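Local coordinates for protein regulator of nonsense transcripts 2 (Homo sapiens, PDB 4CEK) that takes part in nonsense-mediated mRNA decay, here represented by the second of its three MIF4G domains, at residues S192-D197 with R218-L223; R199-K204 with N214-F219. All coordinates share one frame; numbering follows the deposited sequence.

Contact 1 of 2, residues S192-D197 with R218-L223; sequences SMLRGD and RFIGEL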
ATOM      1  N   SER A 192      -0.918 -10.105  -0.734  1.00 33.57           N
ATOM      2  CA  SER A 192      -1.119 -11.015  -1.825  1.00 32.90           C
ATOM      3  C   SER A 192      -2.025 -10.435  -2.869  1.00 28.54           C
ATOM      4  O   SER A 192      -1.770 -10.548  -4.072  1.00 29.43           O
ATOM      5  CB  SER A 192      -1.716 -12.314  -1.321  1.00 35.15           C
ATOM      6  OG  SER A 192      -2.047 -13.115  -2.444  1.00 41.04           O
ATOM      7  N   MET A 193      -3.092  -9.809  -2.418  1.00 29.93           N
ATOM      8  CA  MET A 193      -4.016  -9.112  -3.334  1.00 32.02           C
ATOM      9  C   MET A 193      -3.317  -7.946  -4.078  1.00 31.55           C
ATOM     10  O   MET A 193      -3.533  -7.736  -5.273  1.00 30.22           O
ATOM     11  CB  MET A 193      -5.220  -8.583  -2.542  1.00 33.72           C
ATOM     12  CG  MET A 193      -6.158  -9.672  -2.014  1.00 37.41           C
ATOM     13  SD  MET A 193      -7.649  -8.967  -1.270  1.00 42.40           S
ATOM     14  CE  MET A 193      -6.996  -8.468   0.315  1.00 51.38           C
ATOM     15  N   LEU A 194      -2.477  -7.197  -3.358  1.00 32.00           N
ATOM     16  CA  LEU A 194      -1.847  -6.008  -3.891  1.00 30.56           C
ATOM     17  C   LEU A 194      -0.800  -6.439  -4.898  1.00 31.73           C
ATOM     18  O   LEU A 194      -0.745  -5.884  -5.985  1.00 35.55           O
ATOM     19  CB  LEU A 194      -1.246  -5.161  -2.767  1.00 31.00           C
ATOM     20  CG  LEU A 194      -2.221  -4.274  -1.982  1.00 30.01           C
ATOM     21  CD1 LEU A 194      -1.528  -3.571  -0.808  1.00 27.05           C
ATOM     22  CD2 LEU A 194      -2.837  -3.232  -2.895  1.00 27.83           C
ATOM     23  N   ARG A 195      -0.020  -7.472  -4.582  1.00 32.35           N
ATOM     24  CA  ARG A 195       0.903  -8.079  -5.553  1.00 32.06           C
ATOM     25  C   ARG A 195       0.255  -8.524  -6.859  1.00 32.82           C
ATOM     26  O   ARG A 195       0.817  -8.293  -7.933  1.00 32.61           O
ATOM     27  CB  ARG A 195       1.603  -9.321  -4.978  1.00 33.95           C
ATOM     28  CG  ARG A 195       2.809  -9.022  -4.116  1.00 36.82           C
ATOM     29  CD  ARG A 195       3.742 -10.231  -4.004  1.00 40.61           C
ATOM     30  NE  ARG A 195       2.988 -11.426  -3.614  1.00 43.00           N
ATOM     31  CZ  ARG A 195       2.661 -11.760  -2.371  1.00 43.65           C
ATOM     32  NH1 ARG A 195       3.041 -11.010  -1.324  1.00 43.73           N
ATOM     33  NH2 ARG A 195       1.955 -12.867  -2.187  1.00 44.07           N
ATOM     34  N   GLY A 196      -0.864  -9.242  -6.766  1.00 31.23           N
ATOM     35  CA  GLY A 196      -1.573  -9.732  -7.954  1.00 31.22           C
ATOM     36  C   GLY A 196      -2.104  -8.600  -8.817  1.00 31.17           C
ATOM     37  O   GLY A 196      -1.995  -8.631 -10.034  1.00 35.59           O
ATOM     38  N   ASP A 197      -2.610  -7.555  -8.189  1.00 30.49           N
ATOM     39  CA  ASP A 197      -3.123  -6.394  -8.938  1.00 29.45           C
ATOM     40  C   ASP A 197      -1.960  -5.630  -9.594  1.00 32.54           C
ATOM     41  O   ASP A 197      -2.063  -5.198 -10.760  1.00 33.17           O
ATOM     42  CB  ASP A 197      -3.910  -5.517  -7.999  1.00 32.25           C
ATOM     43  CG  ASP A 197      -4.940  -4.699  -8.693  1.00 34.24           C
ATOM     44  OD1 ASP A 197      -5.283  -4.986  -9.840  1.00 43.71           O
ATOM     45  OD2 ASP A 197      -5.380  -3.724  -8.086  1.00 43.35           O
ATOM     46  N   ARG A 218       0.870   3.182  -4.700  1.00 33.18           N
ATOM     47  CA  ARG A 218       0.985   3.944  -3.433  1.00 37.22           C
ATOM     48  C   ARG A 218       0.735   3.084  -2.183  1.00 33.04           C
ATOM     49  O   ARG A 218       1.451   3.222  -1.184  1.00 28.96           O
ATOM     50  CB  ARG A 218       0.032   5.146  -3.396  1.00 42.69           C
ATOM     51  CG  ARG A 218       0.438   6.289  -4.322  1.00 49.78           C
ATOM     52  CD  ARG A 218      -0.399   7.527  -4.072  1.00 55.68           C
ATOM     53  NE  ARG A 218      -0.690   8.241  -5.316  1.00 66.74           N
ATOM     54  CZ  ARG A 218      -0.003   9.287  -5.789  1.00 69.02           C
ATOM     55  NH1 ARG A 218       1.050   9.775  -5.126  1.00 67.70           N
ATOM     56  NH2 ARG A 218      -0.369   9.842  -6.944  1.00 62.32           N
ATOM     57  N   PHE A 219      -0.255   2.193  -2.261  1.00 30.14           N
ATOM     58  CA  PHE A 219      -0.596   1.294  -1.143  1.00 30.40           C
ATOM     59  C   PHE A 219       0.585   0.379  -0.863  1.00 28.33           C
ATOM     60  O   PHE A 219       1.029   0.310   0.247  1.00 29.40           O
ATOM     61  CB  PHE A 219      -1.875   0.488  -1.454  1.00 31.26           C
ATOM     62  CG  PHE A 219      -2.730   0.147  -0.239  1.00 32.69           C
ATOM     63  CD1 PHE A 219      -2.217   0.193   1.078  1.00 31.60           C
ATOM     64  CD2 PHE A 219      -4.084  -0.215  -0.411  1.00 31.97           C
ATOM     65  CE1 PHE A 219      -3.009  -0.118   2.172  1.00 30.24           C
ATOM     66  CE2 PHE A 219      -4.874  -0.552   0.696  1.00 34.18           C
ATOM     67  CZ  PHE A 219      -4.337  -0.498   1.986  1.00 34.87           C
ATOM     68  N   ILE A 220       1.198  -0.191  -1.895  1.00 29.15           N
ATOM     69  CA  ILE A 220       2.412  -0.979  -1.701  1.00 30.53           C
ATOM     70  C   ILE A 220       3.532  -0.162  -1.047  1.00 33.12           C
ATOM     71  O   ILE A 220       4.312  -0.658  -0.169  1.00 32.59           O
ATOM     72  CB  ILE A 220       2.908  -1.586  -3.035  1.00 29.87           C
ATOM     73  CG1 ILE A 220       1.894  -2.646  -3.501  1.00 29.65           C
ATOM     74  CG2 ILE A 220       4.289  -2.167  -2.838  1.00 24.95           C
ATOM     75  CD1 ILE A 220       2.044  -3.227  -4.910  1.00 26.82           C
ATOM     76  N   GLY A 221       3.619   1.111  -1.436  1.00 32.94           N
ATOM     77  CA  GLY A 221       4.632   1.979  -0.845  1.00 28.63           C
ATOM     78  C   GLY A 221       4.428   2.193   0.628  1.00 26.05           C
ATOM     79  O   GLY A 221       5.375   2.188   1.404  1.00 26.66           O
ATOM     80  N   GLU A 222       3.196   2.451   1.028  1.00 26.62           N
ATOM     81  CA  GLU A 222       2.899   2.701   2.465  1.00 28.90           C
ATOM     82  C   GLU A 222       3.182   1.444   3.318  1.00 28.18           C
ATOM     83  O   GLU A 222       3.851   1.488   4.357  1.00 28.74           O
ATOM     84  CB  GLU A 222       1.440   3.133   2.611  1.00 31.08           C
ATOM     85  CG  GLU A 222       1.176   4.584   2.189  1.00 31.52           C
ATOM     86  CD  GLU A 222       2.112   5.553   2.919  1.00 31.94           C
ATOM     87  OE1 GLU A 222       2.405   5.333   4.112  1.00 36.13           O
ATOM     88  OE2 GLU A 222       2.618   6.508   2.300  1.00 36.60           O
ATOM     89  N   LEU A 223       2.767   0.308   2.786  1.00 26.44           N
ATOM     90  CA  LEU A 223       3.028  -0.986   3.388  1.00 26.76           C
ATOM     91  C   LEU A 223       4.504  -1.300   3.470  1.00 28.18           C
ATOM     92  O   LEU A 223       4.926  -2.008   4.371  1.00 29.12           O
ATOM     93  CB  LEU A 223       2.254  -2.078   2.618  1.00 27.09           C
ATOM     94  CG  LEU A 223       0.748  -2.052   2.962  1.00 26.39           C
ATOM     95  CD1 LEU A 223      -0.074  -2.824   1.975  1.00 24.93           C
ATOM     96  CD2 LEU A 223       0.520  -2.576   4.389  1.00 23.60           C
TER

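Contact 2 of 2, residues R199-K204 with N214-F219; sequences RFHVRK and NKTVRF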
ATOM      1  N   ARG A 199       0.897  -7.024 -10.660  1.00 35.74           N
ATOM      2  CA  ARG A 199       1.234  -7.884 -11.820  1.00 37.98           C
ATOM      3  C   ARG A 199       0.297  -7.622 -12.969  1.00 36.80           C
ATOM      4  O   ARG A 199       0.720  -7.406 -14.099  1.00 39.67           O
ATOM      5  CB  ARG A 199       1.085  -9.338 -11.440  1.00 41.75           C
ATOM      6  CG  ARG A 199       2.292 -10.223 -11.611  1.00 47.82           C
ATOM      7  CD  ARG A 199       2.005 -11.607 -11.004  1.00 48.81           C
ATOM      8  NE  ARG A 199       2.529 -11.696  -9.658  1.00 49.88           N
ATOM      9  CZ  ARG A 199       1.877 -12.100  -8.566  1.00 46.16           C
ATOM     10  NH1 ARG A 199       0.636 -12.538  -8.607  1.00 38.57           N
ATOM     11  NH2 ARG A 199       2.531 -12.094  -7.405  1.00 44.79           N
ATOM     12  N   PHE A 200      -0.983  -7.611 -12.664  1.00 36.94           N
ATOM     13  CA  PHE A 200      -2.023  -7.279 -13.642  1.00 42.59           C
ATOM     14  C   PHE A 200      -1.787  -5.917 -14.327  1.00 43.40           C
ATOM     15  O   PHE A 200      -1.763  -5.844 -15.559  1.00 42.75           O
ATOM     16  CB  PHE A 200      -3.387  -7.332 -12.933  1.00 48.16           C
ATOM     17  CG  PHE A 200      -4.536  -7.043 -13.817  1.00 57.21           C
ATOM     18  CD1 PHE A 200      -4.953  -7.976 -14.761  1.00 65.35           C
ATOM     19  CD2 PHE A 200      -5.223  -5.828 -13.713  1.00 68.80           C
ATOM     20  CE1 PHE A 200      -6.025  -7.696 -15.602  1.00 73.63           C
ATOM     21  CE2 PHE A 200      -6.295  -5.537 -14.549  1.00 70.23           C
ATOM     22  CZ  PHE A 200      -6.697  -6.473 -15.495  1.00 72.37           C
ATOM     23  N   HIS A 201      -1.548  -4.862 -13.538  1.00 41.61           N
ATOM     24  CA  HIS A 201      -1.230  -3.530 -14.083  1.00 42.82           C
ATOM     25  C   HIS A 201       0.016  -3.467 -14.920  1.00 41.12           C
ATOM     26  O   HIS A 201       0.068  -2.708 -15.883  1.00 39.39           O
ATOM     27  CB  HIS A 201      -1.088  -2.489 -12.984  1.00 44.35           C
ATOM     28  CG  HIS A 201      -2.367  -2.212 -12.231  1.00 46.10           C
ATOM     29  ND1 HIS A 201      -3.554  -2.153 -12.831  1.00 49.50           N
ATOM     30  CD2 HIS A 201      -2.594  -1.964 -10.883  1.00 50.83           C
ATOM     31  CE1 HIS A 201      -4.508  -1.883 -11.922  1.00 52.07           C
ATOM     32  NE2 HIS A 201      -3.921  -1.772 -10.728  1.00 54.41           N
ATOM     33  N   VAL A 202       1.042  -4.217 -14.539  1.00 37.54           N
ATOM     34  CA  VAL A 202       2.280  -4.241 -15.293  1.00 38.42           C
ATOM     35  C   VAL A 202       2.091  -4.925 -16.641  1.00 46.60           C
ATOM     36  O   VAL A 202       2.840  -4.648 -17.569  1.00 46.82           O
ATOM     37  CB  VAL A 202       3.396  -4.972 -14.543  1.00 37.68           C
ATOM     38  CG1 VAL A 202       4.578  -5.254 -15.456  1.00 35.32           C
ATOM     39  CG2 VAL A 202       3.819  -4.170 -13.327  1.00 36.59           C
ATOM     40  N   ARG A 203       1.104  -5.817 -16.751  1.00 53.95           N
ATOM     41  CA  ARG A 203       0.874  -6.552 -18.009  1.00 57.93           C
ATOM     42  C   ARG A 203      -0.039  -5.844 -19.000  1.00 55.35           C
ATOM     43  O   ARG A 203       0.097  -6.077 -20.175  1.00 58.19           O
ATOM     44  CB  ARG A 203       0.315  -7.939 -17.740  1.00 61.24           C
ATOM     45  CG  ARG A 203       1.352  -8.930 -17.251  1.00 68.55           C
ATOM     46  CD  ARG A 203       0.641 -10.146 -16.685  1.00 77.93           C
ATOM     47  NE  ARG A 203       1.552 -11.054 -15.981  1.00 85.38           N
ATOM     48  CZ  ARG A 203       1.210 -11.819 -14.943  1.00 82.21           C
ATOM     49  NH1 ARG A 203      -0.028 -11.785 -14.444  1.00 81.49           N
ATOM     50  NH2 ARG A 203       2.119 -12.606 -14.382  1.00 83.59           N
ATOM     51  N   LYS A 204      -0.923  -4.964 -18.528  1.00 65.53           N
ATOM     52  CA  LYS A 204      -1.959  -4.319 -19.364  1.00 74.11           C
ATOM     53  C   LYS A 204      -1.617  -2.896 -19.834  1.00 78.07           C
ATOM     54  O   LYS A 204      -0.550  -2.368 -19.533  1.00 77.71           O
ATOM     55  CB  LYS A 204      -3.302  -4.311 -18.609  1.00 78.96           C
ATOM     56  CG  LYS A 204      -3.900  -5.707 -18.416  1.00 91.80           C
ATOM     57  CD  LYS A 204      -4.745  -6.169 -19.609  1.00 97.43           C
ATOM     58  CE  LYS A 204      -4.886  -7.691 -19.678  1.00 96.01           C
ATOM     59  NZ  LYS A 204      -5.991  -8.116 -20.589  1.00 97.22           N
ATOM     60  N   ASN A 214      -1.780   3.921  -9.852  1.00 53.96           N
ATOM     61  CA  ASN A 214      -1.076   4.714  -8.839  1.00 51.27           C
ATOM     62  C   ASN A 214      -1.604   4.469  -7.409  1.00 46.08           C
ATOM     63  O   ASN A 214      -0.819   4.460  -6.480  1.00 47.53           O
ATOM     64  CB  ASN A 214      -1.104   6.218  -9.211  1.00 56.06           C
ATOM     65  CG  ASN A 214      -0.143   6.583 -10.373  1.00 57.58           C
ATOM     66  OD1 ASN A 214       0.824   5.858 -10.689  1.00 55.23           O
ATOM     67  ND2 ASN A 214      -0.410   7.733 -11.007  1.00 52.32           N
ATOM     68  N   LYS A 215      -2.911   4.221  -7.243  1.00 41.97           N
ATOM     69  CA  LYS A 215      -3.457   3.782  -5.970  1.00 43.03           C
ATOM     70  C   LYS A 215      -2.786   2.470  -5.538  1.00 40.25           C
ATOM     71  O   LYS A 215      -2.325   2.362  -4.400  1.00 41.06           O
ATOM     72  CB  LYS A 215      -4.975   3.536  -6.050  1.00 48.82           C
ATOM     73  CG  LYS A 215      -5.630   3.149  -4.706  1.00 52.56           C
ATOM     74  CD  LYS A 215      -6.807   2.161  -4.808  1.00 54.72           C
ATOM     75  CE  LYS A 215      -6.377   0.741  -5.180  1.00 57.39           C
ATOM     76  NZ  LYS A 215      -6.250  -0.276  -4.076  1.00 49.65           N
ATOM     77  N   THR A 216      -2.741   1.475  -6.427  1.00 35.42           N
ATOM     78  CA  THR A 216      -2.135   0.194  -6.075  1.00 35.57           C
ATOM     79  C   THR A 216      -0.695   0.404  -5.646  1.00 35.80           C
ATOM     80  O   THR A 216      -0.281  -0.101  -4.616  1.00 36.27           O
ATOM     81  CB  THR A 216      -2.158  -0.811  -7.239  1.00 36.62           C
ATOM     82  OG1 THR A 216      -3.503  -1.170  -7.552  1.00 40.16           O
ATOM     83  CG2 THR A 216      -1.404  -2.055  -6.882  1.00 34.23           C
ATOM     84  N   VAL A 217       0.064   1.154  -6.446  1.00 35.18           N
ATOM     85  CA  VAL A 217       1.487   1.345  -6.199  1.00 32.34           C
ATOM     86  C   VAL A 217       1.709   2.180  -4.958  1.00 32.57           C
ATOM     87  O   VAL A 217       2.623   1.883  -4.201  1.00 35.92           O
ATOM     88  CB  VAL A 217       2.217   1.952  -7.432  1.00 35.81           C
ATOM     89  CG1 VAL A 217       3.443   2.731  -7.007  1.00 35.06           C
ATOM     90  CG2 VAL A 217       2.613   0.861  -8.411  1.00 33.97           C
ATOM     91  N   ARG A 218       0.870   3.182  -4.700  1.00 33.18           N
ATOM     92  CA  ARG A 218       0.985   3.944  -3.433  1.00 37.22           C
ATOM     93  C   ARG A 218       0.735   3.084  -2.183  1.00 33.04           C
ATOM     94  O   ARG A 218       1.451   3.222  -1.184  1.00 28.96           O
ATOM     95  CB  ARG A 218       0.032   5.146  -3.396  1.00 42.69           C
ATOM     96  CG  ARG A 218       0.438   6.289  -4.322  1.00 49.78           C
ATOM     97  CD  ARG A 218      -0.399   7.527  -4.072  1.00 55.68           C
ATOM     98  NE  ARG A 218      -0.690   8.241  -5.316  1.00 66.74           N
ATOM     99  CZ  ARG A 218      -0.003   9.287  -5.789  1.00 69.02           C
ATOM    100  NH1 ARG A 218       1.050   9.775  -5.126  1.00 67.70           N
ATOM    101  NH2 ARG A 218      -0.369   9.842  -6.944  1.00 62.32           N
ATOM    102  N   PHE A 219      -0.255   2.193  -2.261  1.00 30.14           N
ATOM    103  CA  PHE A 219      -0.596   1.294  -1.143  1.00 30.40           C
ATOM    104  C   PHE A 219       0.585   0.379  -0.863  1.00 28.33           C
ATOM    105  O   PHE A 219       1.029   0.310   0.247  1.00 29.40           O
ATOM    106  CB  PHE A 219      -1.875   0.488  -1.454  1.00 31.26           C
ATOM    107  CG  PHE A 219      -2.730   0.147  -0.239  1.00 32.69           C
ATOM    108  CD1 PHE A 219      -2.217   0.193   1.078  1.00 31.60           C
ATOM    109  CD2 PHE A 219      -4.084  -0.215  -0.411  1.00 31.97           C
ATOM    110  CE1 PHE A 219      -3.009  -0.118   2.172  1.00 30.24           C
ATOM    111  CE2 PHE A 219      -4.874  -0.552   0.696  1.00 34.18           C
ATOM    112  CZ  PHE A 219      -4.337  -0.498   1.986  1.00 34.87           C
TER

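Contact 1 of 2, residues S192-D197 with R218-L223
L194 of helix 185-203 packs against F219, I220 and L223 of helix 210-225, and this joins two successive, roughly antiparallel helices of the MIF4G domain. The leucine reaches across by its branched end. With CG anti to the carbonyl carbon (chi1 -80°) and CD1 extended away from CA (chi2 175°), CD1 leads the side chain toward the other helix. This methyl lies over one face of the F219 ring, displaced toward the rim on the CG side. L194 CD1 makes a CH-pi contact with F219, 4.3 Å from its ring centroid and 23° off the ring normal. L194 CD2, the other branch, runs alongside the root of the same ring, 4.1 Å from F219 CB, so both methyls bear on the phenylalanine, whose side chain stands about at right angles to that of L194.

The MIF4G fold is an all-helical repeat of stacked antiparallel helix pairs, and the segment axes here approach to 10.5 Å, with apolar side chains filling the interval. I220 meets the base of the leucine: its CG1 is 4.1 Å from L194 CB. The extended chain of I220 then carries CD1 to within 4.0 Å of the backbone oxygen L194 O. L223 comes in one helical turn beyond F219, its CD1 modelled 3.2 Å from L194 CD1, a separation too short to be taken at face value. An alanine in place of L194 would remove both methyls, and would probably leave the F219 face without its CH-pi partner and open a gap between F219 and L223. Outside the pair, F159 of helix 148-159 also packs on L194, while V161 and L169 touch F219.

Contact 2 of 2, residues R199-K204 with N214-F219
H201 and T216 face each other with matching first torsions: the imidazole CG and the hydroxyl OG1 each lie beside their own backbone N and anti to the carbonyl carbon (chi1 -65° for H201). In both residues the bond from CA to CB is directed at the other helix, and the histidine's second torsion turns the NE2-CD2 edge of the ring to the threonine. OG1 approaches this edge near the ring plane, and a hydrogen bond of 3.3 Å joins H201 NE2 and T216 OG1. The bond is rather long, and T216 OG1 leans toward the neighbouring carbon, 3.5 Å from H201 CD2. T216 CB follows in the same plane, 3.8 Å from H201 CD2, so the threonine meets the edge of the imidazole and not its faces. This single polar pair bridges the last turn of helix 185-203 and the middle of helix 210-225 in a buried part of the MIF4G domain. T216 OG1 also has a weak hydrogen bond to D197 OD2, and H201 touches D88. With these two acidic residues so near, a protonated imidazole would probably be stabilised.

In the fold
From the N terminus, the chain runs along helix 185-203 through L194 and then H201, turns, and returns along helix 210-225 through T216 to F219 and L223. Contact 2 is therefore nested inside contact 1: it closes the shorter loop, with nine residues between its segments, while contact 1 spans twenty. Their second segments overlap at R218 and F219, and their centres lie about 8 Å apart. The two contacts also meet where L194 O packs near T216 CG2. F159 of helix 148-159 borders both contacts, touching D197 of contact 1 and making a cation-pi contact with K215 of contact 2, whereas V217 and R218 face helix 247-266.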